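Local coordinates for protein glucose-6-phosphate 1-dehydrogenase (PDB 4LGV) that probably catalyses the NADP-dependent oxidation of glucose 6-phosphate to 6-phosphogluconolactone, the entry step of the oxidative pentose phosphate pathway, at residues Glu58-Pro63 against Ala101-Tyr106; Met46-Leu51 against Asp79-Ala84; Ser105-Asp110 against Tyr117-Glu122; Tyr416-Tyr421 against Arg428-Arg433. All coordinates share one frame; numbering follows the deposited sequence.

Contact 1: Glu58-Pro63 against Ala101-Tyr106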
# COMPACT_ATOMS: atom_id res chain seq x y z
N GLU A 58 32.02 -38.09 8.28
CA GLU A 58 31.59 -39.27 7.52
C GLU A 58 30.82 -38.89 6.25
O GLU A 58 29.96 -39.62 5.83
CB GLU A 58 30.77 -40.21 8.40
CG GLU A 58 31.56 -40.74 9.60
CD GLU A 58 30.75 -41.56 10.58
OE1 GLU A 58 29.51 -41.59 10.52
OE2 GLU A 58 31.37 -42.18 11.44
N GLU A 59 31.18 -37.78 5.63
CA GLU A 59 30.51 -37.31 4.43
C GLU A 59 31.25 -37.64 3.11
O GLU A 59 30.71 -37.40 2.05
CB GLU A 59 30.20 -35.82 4.55
CG GLU A 59 29.06 -35.54 5.54
CD GLU A 59 28.87 -34.04 5.88
OE1 GLU A 59 29.80 -33.22 5.79
OE2 GLU A 59 27.75 -33.67 6.26
N LEU A 60 32.44 -38.21 3.19
CA LEU A 60 33.13 -38.73 1.98
C LEU A 60 32.81 -40.21 1.79
O LEU A 60 32.98 -41.01 2.72
CB LEU A 60 34.65 -38.59 2.12
CG LEU A 60 35.23 -37.16 2.19
CD1 LEU A 60 36.74 -37.22 2.27
CD2 LEU A 60 34.82 -36.32 1.00
N GLU A 61 32.32 -40.56 0.61
CA GLU A 61 31.90 -41.95 0.35
C GLU A 61 32.50 -42.51 -0.94
O GLU A 61 32.15 -43.61 -1.31
CB GLU A 61 30.36 -42.06 0.25
CG GLU A 61 29.60 -41.55 1.48
CD GLU A 61 28.12 -41.18 1.24
OE1 GLU A 61 27.72 -40.78 0.11
OE2 GLU A 61 27.37 -41.23 2.23
N HIS A 62 33.37 -41.76 -1.60
CA HIS A 62 33.82 -42.07 -2.94
C HIS A 62 35.33 -41.81 -3.10
O HIS A 62 35.91 -41.01 -2.37
CB HIS A 62 33.01 -41.24 -3.96
CG HIS A 62 31.55 -41.58 -3.99
ND1 HIS A 62 30.59 -40.77 -3.42
CD2 HIS A 62 30.90 -42.69 -4.42
CE1 HIS A 62 29.40 -41.35 -3.54
NE2 HIS A 62 29.57 -42.52 -4.13
N PRO A 63 35.97 -42.47 -4.06
CA PRO A 63 37.37 -42.23 -4.31
C PRO A 63 37.72 -40.80 -4.79
O PRO A 63 36.87 -40.07 -5.36
CB PRO A 63 37.70 -43.27 -5.39
CG PRO A 63 36.57 -44.28 -5.36
CD PRO A 63 35.39 -43.45 -5.00
N ALA A 101 43.20 -41.20 3.40
CA ALA A 101 44.29 -41.75 2.58
C ALA A 101 43.83 -42.95 1.79
O ALA A 101 44.17 -43.10 0.62
CB ALA A 101 45.45 -42.12 3.46
N GLY A 102 43.01 -43.78 2.41
CA GLY A 102 42.41 -44.94 1.74
C GLY A 102 41.59 -44.65 0.50
O GLY A 102 41.47 -45.53 -0.36
N ARG A 103 41.04 -43.43 0.41
CA ARG A 103 40.25 -43.01 -0.76
C ARG A 103 41.10 -42.35 -1.85
O ARG A 103 40.64 -42.18 -2.98
CB ARG A 103 39.24 -41.96 -0.35
CG ARG A 103 38.27 -42.42 0.68
CD ARG A 103 37.23 -41.34 1.00
NE ARG A 103 36.62 -41.67 2.27
CZ ARG A 103 35.76 -42.67 2.47
NH1 ARG A 103 35.34 -43.45 1.46
NH2 ARG A 103 35.29 -42.88 3.71
N LEU A 104 42.31 -41.96 -1.50
CA LEU A 104 43.11 -41.09 -2.36
C LEU A 104 44.04 -41.86 -3.28
O LEU A 104 44.68 -42.79 -2.86
CB LEU A 104 43.94 -40.18 -1.48
CG LEU A 104 44.49 -38.88 -2.07
CD1 LEU A 104 43.42 -38.01 -2.70
CD2 LEU A 104 45.17 -38.11 -0.94
N SER A 105 44.07 -41.48 -4.56
CA SER A 105 45.13 -41.91 -5.49
C SER A 105 45.74 -40.68 -6.12
O SER A 105 45.21 -39.57 -6.00
CB SER A 105 44.60 -42.90 -6.55
OG SER A 105 43.52 -42.35 -7.27
N TYR A 106 46.87 -40.86 -6.80
CA TYR A 106 47.61 -39.75 -7.40
C TYR A 106 48.07 -40.07 -8.79
O TYR A 106 48.54 -41.18 -9.11
CB TYR A 106 48.82 -39.39 -6.57
CG TYR A 106 49.62 -38.21 -7.12
CD1 TYR A 106 49.07 -36.94 -7.17
CD2 TYR A 106 50.92 -38.37 -7.61
CE1 TYR A 106 49.78 -35.87 -7.66
CE2 TYR A 106 51.64 -37.29 -8.12
CZ TYR A 106 51.07 -36.02 -8.12
OH TYR A 106 51.76 -34.93 -8.66

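Contact 2: Met46-Leu51 against Asp79-Ala84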
# COMPACT_ATOMS: atom_id res chain seq x y z
N MET A 46 43.62 -24.94 2.14
CA MET A 46 42.23 -25.24 2.33
C MET A 46 41.80 -26.66 1.96
O MET A 46 41.06 -27.29 2.72
CB MET A 46 41.34 -24.25 1.50
CG MET A 46 41.43 -22.76 1.85
SD MET A 46 40.87 -22.22 3.50
CE MET A 46 39.65 -23.41 3.96
N THR A 47 42.14 -27.15 0.77
CA THR A 47 41.42 -28.34 0.26
C THR A 47 41.64 -29.59 1.09
O THR A 47 40.69 -30.29 1.45
CB THR A 47 41.75 -28.63 -1.21
OG1 THR A 47 41.68 -27.42 -1.97
CG2 THR A 47 40.82 -29.65 -1.75
N PHE A 48 42.89 -29.87 1.43
CA PHE A 48 43.19 -31.02 2.28
C PHE A 48 42.45 -31.00 3.63
O PHE A 48 41.83 -32.01 4.04
CB PHE A 48 44.66 -31.16 2.52
CG PHE A 48 45.41 -31.75 1.36
CD1 PHE A 48 45.03 -32.94 0.81
CD2 PHE A 48 46.54 -31.12 0.86
CE1 PHE A 48 45.72 -33.48 -0.23
CE2 PHE A 48 47.25 -31.67 -0.20
CZ PHE A 48 46.83 -32.85 -0.75
N ARG A 49 42.49 -29.87 4.30
CA ARG A 49 41.72 -29.69 5.54
C ARG A 49 40.21 -29.92 5.36
O ARG A 49 39.56 -30.60 6.15
CB ARG A 49 41.96 -28.29 6.08
CG ARG A 49 41.48 -28.11 7.51
CD ARG A 49 41.31 -26.65 7.85
NE ARG A 49 40.83 -26.53 9.20
CZ ARG A 49 40.76 -25.40 9.89
NH1 ARG A 49 41.13 -24.23 9.34
NH2 ARG A 49 40.29 -25.43 11.13
N ALA A 50 39.66 -29.38 4.29
CA ALA A 50 38.23 -29.54 3.99
C ALA A 50 37.86 -31.00 3.73
O ALA A 50 36.87 -31.47 4.29
CB ALA A 50 37.87 -28.70 2.81
N LEU A 51 38.69 -31.74 2.98
CA LEU A 51 38.46 -33.13 2.78
C LEU A 51 38.55 -33.93 4.09
O LEU A 51 37.72 -34.82 4.38
CB LEU A 51 39.46 -33.69 1.77
CG LEU A 51 39.32 -33.16 0.35
CD1 LEU A 51 40.48 -33.63 -0.51
CD2 LEU A 51 38.02 -33.60 -0.24
N ASP A 79 52.10 -37.43 2.82
CA ASP A 79 52.88 -36.63 3.74
C ASP A 79 52.49 -35.15 3.57
O ASP A 79 52.34 -34.43 4.54
CB ASP A 79 54.38 -36.79 3.52
CG ASP A 79 54.90 -38.17 3.94
OD1 ASP A 79 54.30 -38.80 4.83
OD2 ASP A 79 55.92 -38.61 3.33
N ARG A 80 52.38 -34.70 2.33
CA ARG A 80 51.98 -33.33 2.06
C ARG A 80 50.60 -33.01 2.65
O ARG A 80 50.41 -31.94 3.24
CB ARG A 80 51.93 -33.06 0.56
CG ARG A 80 53.28 -32.68 -0.00
CD ARG A 80 53.07 -32.46 -1.48
NE ARG A 80 54.25 -32.07 -2.21
CZ ARG A 80 54.53 -30.83 -2.62
NH1 ARG A 80 53.73 -29.79 -2.36
NH2 ARG A 80 55.63 -30.63 -3.30
N ALA A 81 49.68 -33.95 2.47
CA ALA A 81 48.33 -33.77 2.99
C ALA A 81 48.28 -33.71 4.51
O ALA A 81 47.61 -32.87 5.10
CB ALA A 81 47.47 -34.90 2.50
N ARG A 82 49.08 -34.57 5.13
CA ARG A 82 49.18 -34.64 6.57
C ARG A 82 49.71 -33.32 7.15
O ARG A 82 49.09 -32.71 8.03
CB ARG A 82 50.07 -35.81 6.94
CG ARG A 82 50.09 -36.12 8.41
CD ARG A 82 51.13 -37.21 8.78
NE ARG A 82 50.89 -38.46 8.06
CZ ARG A 82 50.24 -39.52 8.56
NH1 ARG A 82 49.76 -39.53 9.82
NH2 ARG A 82 50.11 -40.61 7.81
N GLU A 83 50.84 -32.87 6.63
CA GLU A 83 51.40 -31.61 7.08
C GLU A 83 50.45 -30.43 6.85
O GLU A 83 50.33 -29.57 7.71
CB GLU A 83 52.72 -31.31 6.39
CG GLU A 83 53.81 -32.29 6.79
CD GLU A 83 54.16 -32.13 8.27
OE1 GLU A 83 54.44 -30.99 8.67
OE2 GLU A 83 54.04 -33.12 9.04
N ALA A 84 49.79 -30.41 5.71
CA ALA A 84 48.94 -29.30 5.39
C ALA A 84 47.81 -29.22 6.40
O ALA A 84 47.45 -28.14 6.85
CB ALA A 84 48.40 -29.45 3.98

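Contact 3: Ser105-Asp110 against Tyr117-Glu122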
# COMPACT_ATOMS: atom_id res chain seq x y z
N SER A 105 44.07 -41.48 -4.56
CA SER A 105 45.13 -41.91 -5.49
C SER A 105 45.74 -40.68 -6.12
O SER A 105 45.21 -39.57 -6.00
CB SER A 105 44.60 -42.90 -6.55
OG SER A 105 43.52 -42.35 -7.27
N TYR A 106 46.87 -40.86 -6.80
CA TYR A 106 47.61 -39.75 -7.40
C TYR A 106 48.07 -40.07 -8.79
O TYR A 106 48.54 -41.18 -9.11
CB TYR A 106 48.82 -39.39 -6.57
CG TYR A 106 49.62 -38.21 -7.12
CD1 TYR A 106 49.07 -36.94 -7.17
CD2 TYR A 106 50.92 -38.37 -7.61
CE1 TYR A 106 49.78 -35.87 -7.66
CE2 TYR A 106 51.64 -37.29 -8.12
CZ TYR A 106 51.07 -36.02 -8.12
OH TYR A 106 51.76 -34.93 -8.66
N LEU A 107 47.95 -39.06 -9.64
CA LEU A 107 48.34 -39.16 -11.02
C LEU A 107 49.12 -37.93 -11.43
O LEU A 107 48.65 -36.79 -11.27
CB LEU A 107 47.06 -39.33 -11.79
CG LEU A 107 47.15 -39.77 -13.23
CD1 LEU A 107 47.80 -41.15 -13.31
CD2 LEU A 107 45.74 -39.81 -13.79
N SER A 108 50.35 -38.18 -11.90
CA SER A 108 51.31 -37.15 -12.30
C SER A 108 51.37 -36.97 -13.81
O SER A 108 51.44 -37.95 -14.55
CB SER A 108 52.77 -37.55 -11.87
OG SER A 108 53.62 -36.45 -12.04
N GLY A 109 51.40 -35.71 -14.26
CA GLY A 109 51.63 -35.46 -15.67
C GLY A 109 51.40 -34.02 -16.03
O GLY A 109 51.12 -33.21 -15.16
N ASP A 110 51.49 -33.74 -17.33
CA ASP A 110 51.30 -32.42 -17.88
C ASP A 110 49.86 -32.33 -18.37
O ASP A 110 49.42 -33.09 -19.26
CB ASP A 110 52.25 -32.22 -19.08
CG ASP A 110 52.36 -30.74 -19.55
OD1 ASP A 110 51.37 -30.01 -19.46
OD2 ASP A 110 53.43 -30.33 -20.06
N TYR A 117 45.46 -37.80 -19.88
CA TYR A 117 44.03 -38.04 -19.95
C TYR A 117 43.70 -39.49 -20.31
O TYR A 117 42.69 -40.02 -19.88
CB TYR A 117 43.39 -37.01 -20.87
CG TYR A 117 43.59 -35.61 -20.33
CD1 TYR A 117 44.75 -34.90 -20.61
CD2 TYR A 117 42.65 -35.02 -19.49
CE1 TYR A 117 44.96 -33.64 -20.09
CE2 TYR A 117 42.86 -33.75 -18.98
CZ TYR A 117 44.01 -33.06 -19.28
OH TYR A 117 44.29 -31.80 -18.77
N SER A 118 44.54 -40.11 -21.14
CA SER A 118 44.43 -41.54 -21.41
C SER A 118 44.61 -42.31 -20.12
O SER A 118 43.89 -43.28 -19.85
CB SER A 118 45.52 -42.03 -22.39
OG SER A 118 45.39 -41.34 -23.60
N GLU A 119 45.62 -41.93 -19.36
CA GLU A 119 45.84 -42.53 -18.04
C GLU A 119 44.65 -42.31 -17.07
O GLU A 119 44.18 -43.24 -16.40
CB GLU A 119 47.10 -41.92 -17.44
CG GLU A 119 48.27 -42.86 -17.37
CD GLU A 119 49.41 -42.25 -16.55
OE1 GLU A 119 50.00 -41.25 -17.04
OE2 GLU A 119 49.65 -42.76 -15.43
N LEU A 120 44.14 -41.09 -17.05
CA LEU A 120 42.95 -40.77 -16.26
C LEU A 120 41.77 -41.62 -16.69
O LEU A 120 40.97 -42.04 -15.88
CB LEU A 120 42.63 -39.29 -16.45
CG LEU A 120 41.65 -38.63 -15.49
CD1 LEU A 120 42.00 -38.90 -14.03
CD2 LEU A 120 41.60 -37.14 -15.76
N ALA A 121 41.65 -41.85 -18.00
CA ALA A 121 40.50 -42.61 -18.54
C ALA A 121 40.51 -44.04 -18.06
O ALA A 121 39.47 -44.64 -17.94
CB ALA A 121 40.48 -42.55 -20.07
N GLU A 122 41.69 -44.60 -17.78
CA GLU A 122 41.74 -45.95 -17.19
C GLU A 122 41.17 -45.97 -15.78
O GLU A 122 40.54 -46.95 -15.39
CB GLU A 122 43.17 -46.47 -17.07
CG GLU A 122 43.84 -46.85 -18.36
CD GLU A 122 45.14 -47.63 -18.10
OE1 GLU A 122 45.52 -47.81 -16.90
OE2 GLU A 122 45.77 -48.06 -19.09

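Contact 4: Tyr416-Tyr421 against Arg428-Arg433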
# COMPACT_ATOMS: atom_id res chain seq x y z
N TYR A 416 34.40 -22.92 2.68
CA TYR A 416 35.07 -23.69 1.69
C TYR A 416 34.58 -25.14 1.64
O TYR A 416 34.22 -25.64 0.57
CB TYR A 416 36.56 -23.62 1.94
CG TYR A 416 37.32 -24.28 0.87
CD1 TYR A 416 37.58 -23.63 -0.33
CD2 TYR A 416 37.70 -25.59 1.01
CE1 TYR A 416 38.23 -24.27 -1.36
CE2 TYR A 416 38.37 -26.25 -0.01
CZ TYR A 416 38.64 -25.58 -1.20
OH TYR A 416 39.35 -26.23 -2.18
N GLU A 417 34.48 -25.80 2.77
CA GLU A 417 33.91 -27.17 2.80
C GLU A 417 32.45 -27.23 2.36
O GLU A 417 32.01 -28.19 1.72
CB GLU A 417 34.08 -27.80 4.19
CG GLU A 417 33.31 -27.13 5.31
CD GLU A 417 33.70 -27.61 6.71
OE1 GLU A 417 34.52 -28.50 6.77
OE2 GLU A 417 33.20 -27.10 7.74
N ARG A 418 31.66 -26.22 2.73
CA ARG A 418 30.27 -26.16 2.29
C ARG A 418 30.18 -26.13 0.75
O ARG A 418 29.36 -26.81 0.16
CB ARG A 418 29.64 -24.90 2.87
CG ARG A 418 28.19 -24.69 2.56
CD ARG A 418 27.73 -23.37 3.11
NE ARG A 418 26.32 -23.18 2.85
CZ ARG A 418 25.70 -22.01 2.69
NH1 ARG A 418 26.38 -20.85 2.72
NH2 ARG A 418 24.40 -21.99 2.52
N LEU A 419 31.02 -25.34 0.10
CA LEU A 419 31.02 -25.26 -1.37
C LEU A 419 31.43 -26.56 -2.02
O LEU A 419 30.84 -26.97 -3.02
CB LEU A 419 31.96 -24.16 -1.87
CG LEU A 419 31.43 -22.76 -1.68
CD1 LEU A 419 32.51 -21.75 -1.95
CD2 LEU A 419 30.24 -22.48 -2.56
N LEU A 420 32.43 -27.22 -1.44
CA LEU A 420 32.96 -28.47 -2.01
C LEU A 420 31.92 -29.53 -1.94
O LEU A 420 31.73 -30.30 -2.88
CB LEU A 420 34.21 -28.97 -1.25
CG LEU A 420 35.55 -28.94 -1.96
CD1 LEU A 420 36.55 -29.71 -1.11
CD2 LEU A 420 35.49 -29.55 -3.36
N TYR A 421 31.27 -29.61 -0.79
CA TYR A 421 30.22 -30.61 -0.58
C TYR A 421 29.05 -30.33 -1.53
O TYR A 421 28.52 -31.25 -2.17
CB TYR A 421 29.78 -30.60 0.87
CG TYR A 421 28.71 -31.61 1.23
CD1 TYR A 421 29.02 -32.92 1.55
CD2 TYR A 421 27.36 -31.23 1.26
CE1 TYR A 421 28.05 -33.84 1.91
CE2 TYR A 421 26.37 -32.15 1.61
CZ TYR A 421 26.73 -33.45 1.94
OH TYR A 421 25.74 -34.36 2.26
N ARG A 428 23.49 -26.20 -6.88
CA ARG A 428 24.05 -25.03 -7.56
C ARG A 428 23.65 -23.65 -7.00
O ARG A 428 23.91 -22.64 -7.64
CB ARG A 428 23.68 -25.08 -9.04
CG ARG A 428 24.25 -26.30 -9.79
CD ARG A 428 23.39 -26.60 -11.04
NE ARG A 428 23.53 -25.51 -12.01
CZ ARG A 428 22.59 -25.07 -12.85
NH1 ARG A 428 21.37 -25.62 -12.86
NH2 ARG A 428 22.90 -24.08 -13.69
N GLN A 429 23.01 -23.62 -5.85
CA GLN A 429 22.52 -22.36 -5.30
C GLN A 429 23.62 -21.35 -4.98
O GLN A 429 23.41 -20.15 -5.04
CB GLN A 429 21.61 -22.63 -4.08
CG GLN A 429 22.21 -22.58 -2.69
CD GLN A 429 21.24 -23.07 -1.60
OE1 GLN A 429 20.03 -22.96 -1.73
NE2 GLN A 429 21.80 -23.62 -0.51
N LEU A 430 24.79 -21.86 -4.63
CA LEU A 430 25.91 -21.04 -4.23
C LEU A 430 26.92 -20.78 -5.35
O LEU A 430 27.97 -20.27 -5.10
CB LEU A 430 26.64 -21.69 -3.07
CG LEU A 430 25.78 -22.02 -1.83
CD1 LEU A 430 26.58 -22.88 -0.89
CD2 LEU A 430 25.32 -20.72 -1.16
N PHE A 431 26.54 -21.09 -6.58
CA PHE A 431 27.40 -20.95 -7.72
C PHE A 431 26.72 -20.06 -8.77
O PHE A 431 25.70 -20.40 -9.32
CB PHE A 431 27.73 -22.30 -8.29
CG PHE A 431 28.45 -23.22 -7.32
CD1 PHE A 431 29.80 -23.10 -7.12
CD2 PHE A 431 27.76 -24.18 -6.60
CE1 PHE A 431 30.46 -23.91 -6.22
CE2 PHE A 431 28.42 -25.00 -5.70
CZ PHE A 431 29.76 -24.88 -5.53
N ALA A 432 27.32 -18.91 -9.02
CA ALA A 432 26.75 -17.95 -9.93
C ALA A 432 26.62 -18.53 -11.33
O ALA A 432 27.47 -19.28 -11.83
CB ALA A 432 27.64 -16.69 -9.93
N ARG A 433 25.53 -18.17 -11.97
CA ARG A 433 25.22 -18.64 -13.30
C ARG A 433 25.72 -17.61 -14.31
O ARG A 433 25.91 -16.43 -14.00
CB ARG A 433 23.72 -18.84 -13.43
CG ARG A 433 23.28 -19.68 -14.62
CD ARG A 433 21.78 -19.97 -14.62
NE ARG A 433 20.98 -18.75 -14.82
CZ ARG A 433 19.64 -18.68 -14.71
NH1 ARG A 433 18.91 -19.77 -14.42
NH2 ARG A 433 19.01 -17.54 -14.89

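Contact 1: Glu58-Pro63 against Ala101-Tyr106
L60 meets the stem of R103 with its CB, which lies 3.7 Å from R103 NE and nearly as close to CD. The contact belongs to the Rossmann-type coenzyme domain. The loop after helix 41-56 passes beside residues 101-103, just before the two chain parts enter the neighbouring parallel strands 64-68 and 104-108. L60 O sits 3.1 Å from R103 NH2, but it stands above the guanidinium plane, toward the rim of one face. The angle is too poor for a hydrogen bond. The polar end of R103 is instead held by E55, which forms a salt bridge with NE. This restrains the guanidinium, over whose rim L60 O lies. At E61 the backbone carries on past the same group, its C atom 3.8 Å from R103 NH1. H62 meets R103 through its carbonyl: H62 O lies 3.6 Å from R103 CD. The R103 chain is extended from CG to NE (chi2 -177°, chi3 -162°), which carries the guanidinium from its backbone across to L60. P63 brings the backbones together just before strand 64-68. Its CA makes a C-H...O contact with R103 O at 3.5 Å, with 125° at the hydrogen.

Contact 2: Met46-Leu51 against Asp79-Ala84
F48 and A81 make the main contact, a CH-pi interaction. The methyl CB of A81 sits over one face of the F48 ring, 3.6 Å from the ring centroid and 18° off the ring normal. It leans toward the rim, and F48 CE1 is the ring atom nearest to A81 CB, at 3.5 Å. The backbone also comes close: A81 CA is 3.8 Å from F48 CD2. The ring therefore lies against the surface of helix 74-87, where the small alanine lets it approach the backbone. The CA atoms of F48 and A81 are 5.9 Å apart, the nearest such pair between the two segments.

F48 sets CG anti to its carbonyl carbon (chi1 -78°), and this sends the ring from helix 41-56 toward helix 74-87. Both helices belong to the Rossmann-type coenzyme domain. They are consecutive along the chain, with strand 64-68 of the parallel sheet between them.

A second apolar contact lies about one turn further along helix 74-87. The methyl CB of A84 reaches F48 CD2 at 4.0 Å. It comes obliquely to the ring, unlike A81 over the face. L77 and I85 of the same helix and I38 also touch the F48 side chain. F97 of helix 94-103 packs on A81. The contact is buried.

Polar interactions lie around this apolar patch. The R49 side chain runs off from helix 74-87, and its NE forms a salt bridge with E90. R82 points away from helix 41-56, and its NH1 pairs with D94.

Contact 3: Ser105-Asp110 against Tyr117-Glu122
L107 points from strand 104-108 toward helix 114-123 and puts its two methyls on neighbouring residues there. The strand and the helix follow each other in the chain and pack as in a Rossmann-type fold. Their short axes run nearly antiparallel, at 160°, and come within 9.5 Å. CD2 of L107 lies 3.8 Å from L120 CA and 3.9 Å from L120 CD1, against both backbone and side chain. CD1 of L107 takes the other direction, to the carboxylate of E119, with OE2 at 3.2 Å. The exposed E119 chain is extended beyond CG and slants across the leucine, and its carboxylate end does the touching. In L107, CG stands opposite the backbone N (chi1 -166°), which swings it toward the helix. Chi2, at 61°, then splits the methyls between E119 and L120.

Further out, the strand is held by backbone hydrogen bonds from L107 to G66 and A68 of strand 64-68. The hydroxyl of Y106 is hydrogen-bonded to D70 O. On the helix, L120 also packs on F36 of strand 32-36 and L148 of helix 141-150. Y117 touches the same two residues, and its OH is hydrogen-bonded to V111 O.

Contact 4: Tyr416-Tyr421 against Arg428-Arg433
Q429 and R418 approach loosely, with Q429 NE2 4.3 Å from R418 NH2. The amide comes obliquely to the guanidinium group. Q429 otherwise lies against V200 and E201 of helix 200-209.

L430 carries more of the contact. Its CD1 sits over the centre of one face of the R418 guanidinium, 3.7 Å above the plane. R418 NE is 3.8 Å from that methyl, and CD2 of L430 covers the two terminal nitrogens. The two side chains meet at about a right angle. R418 is extended from CG to NE, with CG opposite its backbone N (chi1 -178°), so the flat group reaches beyond the helix to L430. Its NH1 is hydrogen-bonded to the carbonyls of G196 and Q198, which limits the rotation of the group that L430 covers. Nearer the backbone, L430 CB meets L419 CD2 at 3.7 Å.

F431 completes the apolar patch. Its CZ lies 3.8 Å from L419 CD2, so this one methyl touches both L430 and F431. The ring also turns an edge to the helix backbone: L419 O lies near the ring plane, 3.4 Å from F431 CZ. L189 and V191 of strand 188-191 pack on F431 as well.

A type I beta turn from R428 to F431, with F431 N hydrogen-bonded to R428 O at 3.2 Å, presents L430 and F431 together. Through this turn the loop between helix 413-424 and helix 434-449 folds back and packs on the first helix. R433 then takes the N-cap position of the second.

How the contacts relate
From the N terminus, helix 41-56 supplies the first segment of contact 2, and the loop after it that of contact 1. Contact 2 closes on helix 74-87 and contact 1 on residues 101-106, so the two cross along the chain. They touch where L60 CD1 meets L51 O at 3.3 Å. Contact 3 starts on strand 104-108, sharing S105 and Y106 with contact 1, and closes a short loop to helix 114-123. All three lie in the coenzyme domain. Contact 4 follows them in series and closes another short loop in the C-terminal part of the chain. Its helix packs on helix 41-56 and so joins that part to the coenzyme domain: T47 OG1 and Y416 OH are 2.6 Å apart, a probable hydrogen bond.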